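Local coordinates for protein glycosyltransferase (Streptomyces viridochromogenes, PDB 2IUY) that probably transfers a sugar from a nucleotide-activated donor, as a retaining family GT4 enzyme involved in the biosynthesis of the antibiotic avilamycin A, at residues 3-15 and 43-55. Sequence-based numbering, arbitrary orientation.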
ATOM      1  N   PRO A   3       0.821 -14.854  23.424  1.00 21.81           N
ATOM      2  CA  PRO A   3      -0.086 -14.176  22.478  1.00 20.45           C
ATOM      3  C   PRO A   3      -0.245 -12.717  22.869  1.00 18.93           C
ATOM      4  O   PRO A   3      -0.538 -12.390  24.031  1.00 20.18           O
ATOM      5  CB  PRO A   3      -1.405 -14.912  22.625  1.00 20.82           C
ATOM      6  CG  PRO A   3      -1.310 -15.679  23.928  1.00 22.48           C
ATOM      7  CD  PRO A   3       0.072 -15.495  24.519  1.00 22.75           C
ATOM      8  N   LEU A   4      -0.040 -11.849  21.896  1.00 15.45           N
ATOM      9  CA  LEU A   4      -0.014 -10.408  22.130  1.00 11.95           C
ATOM     10  C   LEU A   4      -1.402  -9.893  21.842  1.00 10.81           C
ATOM     11  O   LEU A   4      -2.186 -10.514  21.048  1.00  8.16           O
ATOM     12  CB  LEU A   4       1.084  -9.771  21.234  1.00 10.94           C
ATOM     13  CG  LEU A   4       2.504 -10.169  21.665  1.00 11.01           C
ATOM     14  CD1 LEU A   4       3.611  -9.723  20.715  1.00 10.61           C
ATOM     15  CD2 LEU A   4       2.846  -9.682  23.120  1.00  8.58           C
ATOM     16  N   LYS A   5      -1.756  -8.829  22.573  1.00  9.25           N
ATOM     17  CA  LYS A   5      -2.924  -8.017  22.260  1.00  8.95           C
ATOM     18  C   LYS A   5      -2.404  -6.797  21.547  1.00  9.02           C
ATOM     19  O   LYS A   5      -1.577  -6.085  22.092  1.00  7.65           O
ATOM     20  CB  LYS A   5      -3.734  -7.673  23.512  1.00  9.01           C
ATOM     21  CG  LYS A   5      -4.203  -8.955  24.269  1.00 11.63           C
ATOM     22  CD  LYS A   5      -5.469  -8.675  25.028  1.00 17.78           C
ATOM     23  CE  LYS A   5      -5.306  -8.315  26.460  1.00 26.08           C
ATOM     24  NZ  LYS A   5      -6.676  -7.828  27.016  1.00 29.48           N
ATOM     25  N   VAL A   6      -2.805  -6.631  20.282  1.00  9.19           N
ATOM     26  CA  VAL A   6      -2.230  -5.576  19.424  1.00  8.24           C
ATOM     27  C   VAL A   6      -3.351  -4.610  19.029  1.00  8.97           C
ATOM     28  O   VAL A   6      -4.377  -5.025  18.453  1.00  9.83           O
ATOM     29  CB  VAL A   6      -1.518  -6.102  18.143  1.00  8.46           C
ATOM     30  CG1 VAL A   6      -0.814  -4.914  17.343  1.00  7.68           C
ATOM     31  CG2 VAL A   6      -0.509  -7.294  18.425  1.00  9.43           C
ATOM     32  N   ALA A   7      -3.182  -3.345  19.381  1.00  8.90           N
ATOM     33  CA  ALA A   7      -4.074  -2.293  18.914  1.00  9.51           C
ATOM     34  C   ALA A   7      -3.488  -1.755  17.627  1.00 10.73           C
ATOM     35  O   ALA A   7      -2.386  -1.199  17.650  1.00 11.31           O
ATOM     36  CB  ALA A   7      -4.195  -1.191  19.945  1.00  8.47           C
ATOM     37  N   LEU A   8      -4.209  -1.967  16.509  1.00 11.15           N
ATOM     38  CA  LEU A   8      -3.795  -1.525  15.173  1.00 11.18           C
ATOM     39  C   LEU A   8      -4.588  -0.307  14.849  1.00 11.58           C
ATOM     40  O   LEU A   8      -5.804  -0.424  14.780  1.00 11.29           O
ATOM     41  CB  LEU A   8      -4.139  -2.546  14.084  1.00 11.53           C
ATOM     42  CG  LEU A   8      -3.232  -3.722  13.793  1.00 12.35           C
ATOM     43  CD1 LEU A   8      -3.854  -4.541  12.595  1.00  8.62           C
ATOM     44  CD2 LEU A   8      -1.767  -3.246  13.559  1.00  9.41           C
ATOM     45  N   VAL A   9      -3.918   0.832  14.606  1.00 10.92           N
ATOM     46  CA  VAL A   9      -4.619   2.095  14.444  1.00 10.90           C
ATOM     47  C   VAL A   9      -4.547   2.421  12.997  1.00 11.32           C
ATOM     48  O   VAL A   9      -3.479   2.752  12.469  1.00 11.80           O
ATOM     49  CB  VAL A   9      -4.033   3.302  15.323  1.00 11.69           C
ATOM     50  CG1 VAL A   9      -5.033   4.467  15.362  1.00  9.36           C
ATOM     51  CG2 VAL A   9      -3.768   2.860  16.776  1.00  9.64           C
ATOM     52  N   ASN A  10      -5.698   2.288  12.342  1.00 11.21           N
ATOM     53  CA  ASN A  10      -5.871   2.687  10.964  1.00 10.10           C
ATOM     54  C   ASN A  10      -5.946   4.191  10.932  1.00  9.93           C
ATOM     55  O   ASN A  10      -6.324   4.818  11.931  1.00  9.06           O
ATOM     56  CB  ASN A  10      -7.207   2.129  10.437  1.00  9.49           C
ATOM     57  CG  ASN A  10      -7.470   2.501   9.003  1.00  9.07           C
ATOM     58  OD1 ASN A  10      -6.596   2.351   8.151  1.00 10.34           O
ATOM     59  ND2 ASN A  10      -8.686   2.952   8.711  1.00  7.25           N
ATOM     60  N   ILE A  11      -5.633   4.751   9.766  1.00  9.55           N
ATOM     61  CA  ILE A  11      -5.746   6.192   9.491  1.00  9.26           C
ATOM     62  C   ILE A  11      -7.242   6.550   9.422  1.00  9.95           C
ATOM     63  O   ILE A  11      -7.960   6.052   8.533  1.00 11.00           O
ATOM     64  CB  ILE A  11      -5.027   6.578   8.156  1.00  8.57           C
ATOM     65  CG1 ILE A  11      -5.102   8.090   7.922  1.00 10.43           C
ATOM     66  CG2 ILE A  11      -5.647   5.819   6.920  1.00 11.62           C
ATOM     67  CD1 ILE A  11      -4.174   8.590   6.777  1.00  8.16           C
ATOM     68  N   PRO A  12      -7.738   7.358  10.393  1.00 10.58           N
ATOM     69  CA  PRO A  12      -9.195   7.703  10.426  1.00 11.08           C
ATOM     70  C   PRO A  12      -9.612   8.711   9.328  1.00 12.28           C
ATOM     71  O   PRO A  12      -9.218   9.878   9.365  1.00 11.37           O
ATOM     72  CB  PRO A  12      -9.421   8.256  11.858  1.00 11.06           C
ATOM     73  CG  PRO A  12      -8.123   8.157  12.570  1.00 12.40           C
ATOM     74  CD  PRO A  12      -6.998   7.933  11.535  1.00  9.07           C
ATOM     75  N   LEU A  13     -10.382   8.239   8.347  1.00 11.90           N
ATOM     76  CA  LEU A  13     -10.756   9.027   7.216  1.00 13.26           C
ATOM     77  C   LEU A  13     -12.196   8.711   6.871  1.00 14.27           C
ATOM     78  O   LEU A  13     -12.587   7.554   6.842  1.00 12.47           O
ATOM     79  CB  LEU A  13      -9.887   8.670   5.981  1.00 13.45           C
ATOM     80  CG  LEU A  13      -8.417   9.141   5.922  1.00 14.84           C
ATOM     81  CD1 LEU A  13      -7.711   8.681   4.610  1.00 12.91           C
ATOM     82  CD2 LEU A  13      -8.335  10.684   6.044  1.00 11.81           C
ATOM     83  N   ARG A  14     -12.970   9.744   6.540  1.00 14.82           N
ATOM     84  CA  ARG A  14     -14.349   9.486   6.151  1.00 15.38           C
ATOM     85  C   ARG A  14     -14.465   9.171   4.690  1.00 14.24           C
ATOM     86  O   ARG A  14     -13.641   9.601   3.893  1.00 14.23           O
ATOM     87  CB  ARG A  14     -15.247  10.665   6.537  1.00 16.90           C
ATOM     88  CG  ARG A  14     -15.542  10.642   8.049  1.00 18.14           C
ATOM     89  CD  ARG A  14     -16.282  11.850   8.408  1.00 24.41           C
ATOM     90  NE  ARG A  14     -15.909  12.285   9.742  1.00 26.88           N
ATOM     91  CZ  ARG A  14     -16.592  11.982  10.836  1.00 25.86           C
ATOM     92  NH1 ARG A  14     -17.685  11.240  10.746  1.00 20.77           N
ATOM     93  NH2 ARG A  14     -16.172  12.438  12.009  1.00 26.49           N
ATOM     94  N   VAL A  15     -15.459   8.358   4.354  1.00 13.67           N
ATOM     95  CA  VAL A  15     -15.819   8.122   2.962  1.00 12.88           C
ATOM     96  C   VAL A  15     -16.067   9.495   2.332  1.00 13.22           C
ATOM     97  O   VAL A  15     -16.726  10.363   2.946  1.00 12.29           O
ATOM     98  CB  VAL A  15     -17.037   7.227   2.881  1.00 12.89           C
ATOM     99  CG1 VAL A  15     -17.576   7.199   1.465  1.00 11.91           C
ATOM    100  CG2 VAL A  15     -16.691   5.822   3.448  1.00  9.99           C
ATOM    101  N   LEU A  43      -1.240 -11.252  11.657  1.00  7.14           N
ATOM    102  CA  LEU A  43      -1.197 -11.236  13.111  1.00  6.63           C
ATOM    103  C   LEU A  43      -2.203 -12.231  13.719  1.00  7.60           C
ATOM    104  O   LEU A  43      -1.869 -12.913  14.635  1.00  6.87           O
ATOM    105  CB  LEU A  43      -1.488  -9.816  13.637  1.00  6.20           C
ATOM    106  CG  LEU A  43      -0.372  -8.792  13.347  1.00  5.48           C
ATOM    107  CD1 LEU A  43      -0.836  -7.415  13.657  1.00  5.93           C
ATOM    108  CD2 LEU A  43       0.945  -9.198  14.145  1.00  4.53           C
ATOM    109  N   LEU A  44      -3.437 -12.237  13.204  1.00  8.66           N
ATOM    110  CA  LEU A  44      -4.476 -13.161  13.580  1.00  9.83           C
ATOM    111  C   LEU A  44      -4.088 -14.602  13.256  1.00 11.48           C
ATOM    112  O   LEU A  44      -4.368 -15.504  14.045  1.00 12.54           O
ATOM    113  CB  LEU A  44      -5.794 -12.774  12.881  1.00 10.31           C
ATOM    114  CG  LEU A  44      -6.481 -11.454  13.314  1.00 10.79           C
ATOM    115  CD1 LEU A  44      -7.663 -11.132  12.346  1.00 10.15           C
ATOM    116  CD2 LEU A  44      -6.928 -11.501  14.813  1.00  8.66           C
ATOM    117  N   GLU A  45      -3.470 -14.840  12.091  1.00 11.58           N
ATOM    118  CA  GLU A  45      -3.070 -16.193  11.716  1.00 12.98           C
ATOM    119  C   GLU A  45      -1.983 -16.683  12.661  1.00 13.13           C
ATOM    120  O   GLU A  45      -1.881 -17.893  12.953  1.00 13.66           O
ATOM    121  CB  GLU A  45      -2.531 -16.235  10.286  1.00 12.80           C
ATOM    122  CG  GLU A  45      -2.923 -17.491   9.500  1.00 20.20           C
ATOM    123  CD  GLU A  45      -2.832 -17.266   7.988  1.00 25.45           C
ATOM    124  OE1 GLU A  45      -3.646 -16.486   7.433  1.00 30.75           O
ATOM    125  OE2 GLU A  45      -1.959 -17.883   7.348  1.00 30.15           O
ATOM    126  N   LEU A  46      -1.151 -15.756  13.114  1.00 12.34           N
ATOM    127  CA  LEU A  46      -0.107 -16.076  14.115  1.00 12.78           C
ATOM    128  C   LEU A  46      -0.606 -16.302  15.526  1.00 12.68           C
ATOM    129  O   LEU A  46       0.188 -16.669  16.376  1.00 13.67           O
ATOM    130  CB  LEU A  46       0.975 -14.995  14.148  1.00 11.91           C
ATOM    131  CG  LEU A  46       1.818 -14.897  12.882  1.00 11.30           C
ATOM    132  CD1 LEU A  46       2.519 -13.572  12.816  1.00 11.26           C
ATOM    133  CD2 LEU A  46       2.809 -16.104  12.719  1.00 12.98           C
ATOM    134  N   GLY A  47      -1.880 -16.029  15.802  1.00 13.06           N
ATOM    135  CA  GLY A  47      -2.463 -16.334  17.123  1.00 12.91           C
ATOM    136  C   GLY A  47      -2.619 -15.140  18.051  1.00 12.76           C
ATOM    137  O   GLY A  47      -3.099 -15.292  19.170  1.00 12.35           O
ATOM    138  N   HIS A  48      -2.247 -13.943  17.570  1.00 12.14           N
ATOM    139  CA  HIS A  48      -2.409 -12.675  18.331  1.00 11.12           C
ATOM    140  C   HIS A  48      -3.787 -12.064  18.261  1.00 11.50           C
ATOM    141  O   HIS A  48      -4.552 -12.328  17.326  1.00 10.49           O
ATOM    142  CB  HIS A  48      -1.334 -11.675  17.901  1.00 11.61           C
ATOM    143  CG  HIS A  48       0.041 -12.272  17.977  1.00 13.01           C
ATOM    144  ND1 HIS A  48       0.628 -12.595  19.173  1.00 10.57           N
ATOM    145  CD2 HIS A  48       0.868 -12.739  17.014  1.00 13.15           C
ATOM    146  CE1 HIS A  48       1.805 -13.148  18.948  1.00 14.15           C
ATOM    147  NE2 HIS A  48       1.971 -13.256  17.646  1.00 13.18           N
ATOM    148  N   GLU A  49      -4.139 -11.295  19.295  1.00 10.84           N
ATOM    149  CA  GLU A  49      -5.435 -10.699  19.348  1.00 12.15           C
ATOM    150  C   GLU A  49      -5.336  -9.270  18.764  1.00 11.99           C
ATOM    151  O   GLU A  49      -4.409  -8.568  19.061  1.00 12.36           O
ATOM    152  CB  GLU A  49      -5.948 -10.726  20.792  1.00 11.95           C
ATOM    153  CG  GLU A  49      -7.422 -10.771  20.883  1.00 17.29           C
ATOM    154  CD  GLU A  49      -7.946 -10.704  22.298  1.00 22.37           C
ATOM    155  OE1 GLU A  49      -7.150 -10.985  23.237  1.00 23.59           O
ATOM    156  OE2 GLU A  49      -9.153 -10.349  22.440  1.00 22.18           O
ATOM    157  N   VAL A  50      -6.257  -8.885  17.878  1.00 11.49           N
ATOM    158  CA  VAL A  50      -6.181  -7.592  17.181  1.00 11.95           C
ATOM    159  C   VAL A  50      -7.414  -6.722  17.529  1.00 12.36           C
ATOM    160  O   VAL A  50      -8.556  -7.193  17.465  1.00 12.06           O
ATOM    161  CB  VAL A  50      -5.995  -7.764  15.632  1.00 12.22           C
ATOM    162  CG1 VAL A  50      -6.056  -6.407  14.898  1.00 12.51           C
ATOM    163  CG2 VAL A  50      -4.688  -8.444  15.342  1.00 10.16           C
ATOM    164  N   PHE A  51      -7.140  -5.495  17.996  1.00 11.99           N
ATOM    165  CA  PHE A  51      -8.129  -4.472  18.284  1.00 10.25           C
ATOM    166  C   PHE A  51      -7.891  -3.444  17.190  1.00 10.30           C
ATOM    167  O   PHE A  51      -6.812  -2.902  17.092  1.00  9.51           O
ATOM    168  CB  PHE A  51      -7.913  -3.912  19.721  1.00 10.96           C
ATOM    169  CG  PHE A  51      -8.118  -4.956  20.785  1.00 10.02           C
ATOM    170  CD1 PHE A  51      -9.377  -5.122  21.383  1.00 10.39           C
ATOM    171  CD2 PHE A  51      -7.077  -5.850  21.110  1.00 12.17           C
ATOM    172  CE1 PHE A  51      -9.573  -6.111  22.330  1.00 11.59           C
ATOM    173  CE2 PHE A  51      -7.253  -6.875  22.057  1.00 10.47           C
ATOM    174  CZ  PHE A  51      -8.492  -6.997  22.678  1.00 11.48           C
ATOM    175  N   LEU A  52      -8.882  -3.285  16.298  1.00 10.12           N
ATOM    176  CA  LEU A  52      -8.755  -2.408  15.157  1.00 10.42           C
ATOM    177  C   LEU A  52      -9.412  -1.107  15.562  1.00  9.94           C
ATOM    178  O   LEU A  52     -10.559  -1.117  16.004  1.00 10.79           O
ATOM    179  CB  LEU A  52      -9.402  -3.018  13.875  1.00 10.07           C
ATOM    180  CG  LEU A  52      -9.595  -2.103  12.670  1.00 10.36           C
ATOM    181  CD1 LEU A  52      -8.179  -1.746  12.083  1.00  7.15           C
ATOM    182  CD2 LEU A  52     -10.521  -2.772  11.596  1.00 10.28           C
ATOM    183  N   LEU A  53      -8.670  -0.011  15.392  1.00  9.25           N
ATOM    184  CA  LEU A  53      -9.107   1.327  15.742  1.00  9.65           C
ATOM    185  C   LEU A  53      -9.031   2.147  14.471  1.00 10.70           C
ATOM    186  O   LEU A  53      -8.251   1.819  13.551  1.00 10.54           O
ATOM    187  CB  LEU A  53      -8.152   1.937  16.775  1.00  9.04           C
ATOM    188  CG  LEU A  53      -8.268   1.377  18.177  1.00 11.39           C
ATOM    189  CD1 LEU A  53      -6.866   1.377  18.662  1.00 15.86           C
ATOM    190  CD2 LEU A  53      -9.144   2.372  19.012  1.00  9.37           C
ATOM    191  N   GLY A  54      -9.871   3.184  14.435  1.00 10.55           N
ATOM    192  CA  GLY A  54      -9.921   4.140  13.361  1.00 10.37           C
ATOM    193  C   GLY A  54     -10.614   3.573  12.157  1.00 10.39           C
ATOM    194  O   GLY A  54     -10.368   4.055  11.049  1.00 10.86           O
ATOM    195  N   ALA A  55     -11.448   2.534  12.353  1.00 10.04           N
ATOM    196  CA  ALA A  55     -12.201   1.909  11.231  1.00 10.15           C
ATOM    197  C   ALA A  55     -13.520   1.214  11.684  1.00 11.06           C
ATOM    198  O   ALA A  55     -13.711   0.002  11.444  1.00  8.90           O
ATOM    199  CB  ALA A  55     -11.294   0.932  10.459  1.00  9.58           C
TER
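Lys5 to Val9 run alongside Glu49 to Leu53 as neighbouring parallel strands, their axes 4.7 Å apart at closest approach and inclined by 24°. Even-numbered residues of the first strand do the bonding: Val6 and Leu8 each give N-H to one carbonyl and take an N-H at their own, Val6 N to Glu49 O and Phe51 N to Val6 O both spanning 2.8 Å. Leu4 O and Asn10 N extend this ladder at its two ends.

Before the strands begin, a side chain continues the pattern. The N-H of Leu4 meets ND1 of His48 at 2.9 Å, nearly straight (169°) and in the ring plane, which marks ND1 as the unprotonated nitrogen. Gly47, with positive phi, closes helix 31-45 in a Schellman motif and turns the chain into strand 49-53.

The whole is a beta-alpha-beta unit at the start of the Rossmann-like N-terminal domain of a GT-B glycosyltransferase, with strand 87-90 on the other side of strand 5-9. Toward helix 31-45, Leu8 CD1 packs on Val50 CG1 at 3.7 Å, and Leu43 CD1, from the last turn of the helix, lies loosely over Val6 CG1 and Leu8 CD2. On the reverse face, Leu53 CD1 lies 3.9 Å from Ala7 CB and equally far from Val9 CG2, backed by helix 73-82. There too the CE2 corner of Phe51 meets CB and CD of Lys5, whose chain runs beside Glu49 without their charges touching.

Past the strands, Asn10 CG stands anti to its own N (chi1 180°), carrying ND2 to Gly54 O at 3.1 Å, from above the carbonyl plane.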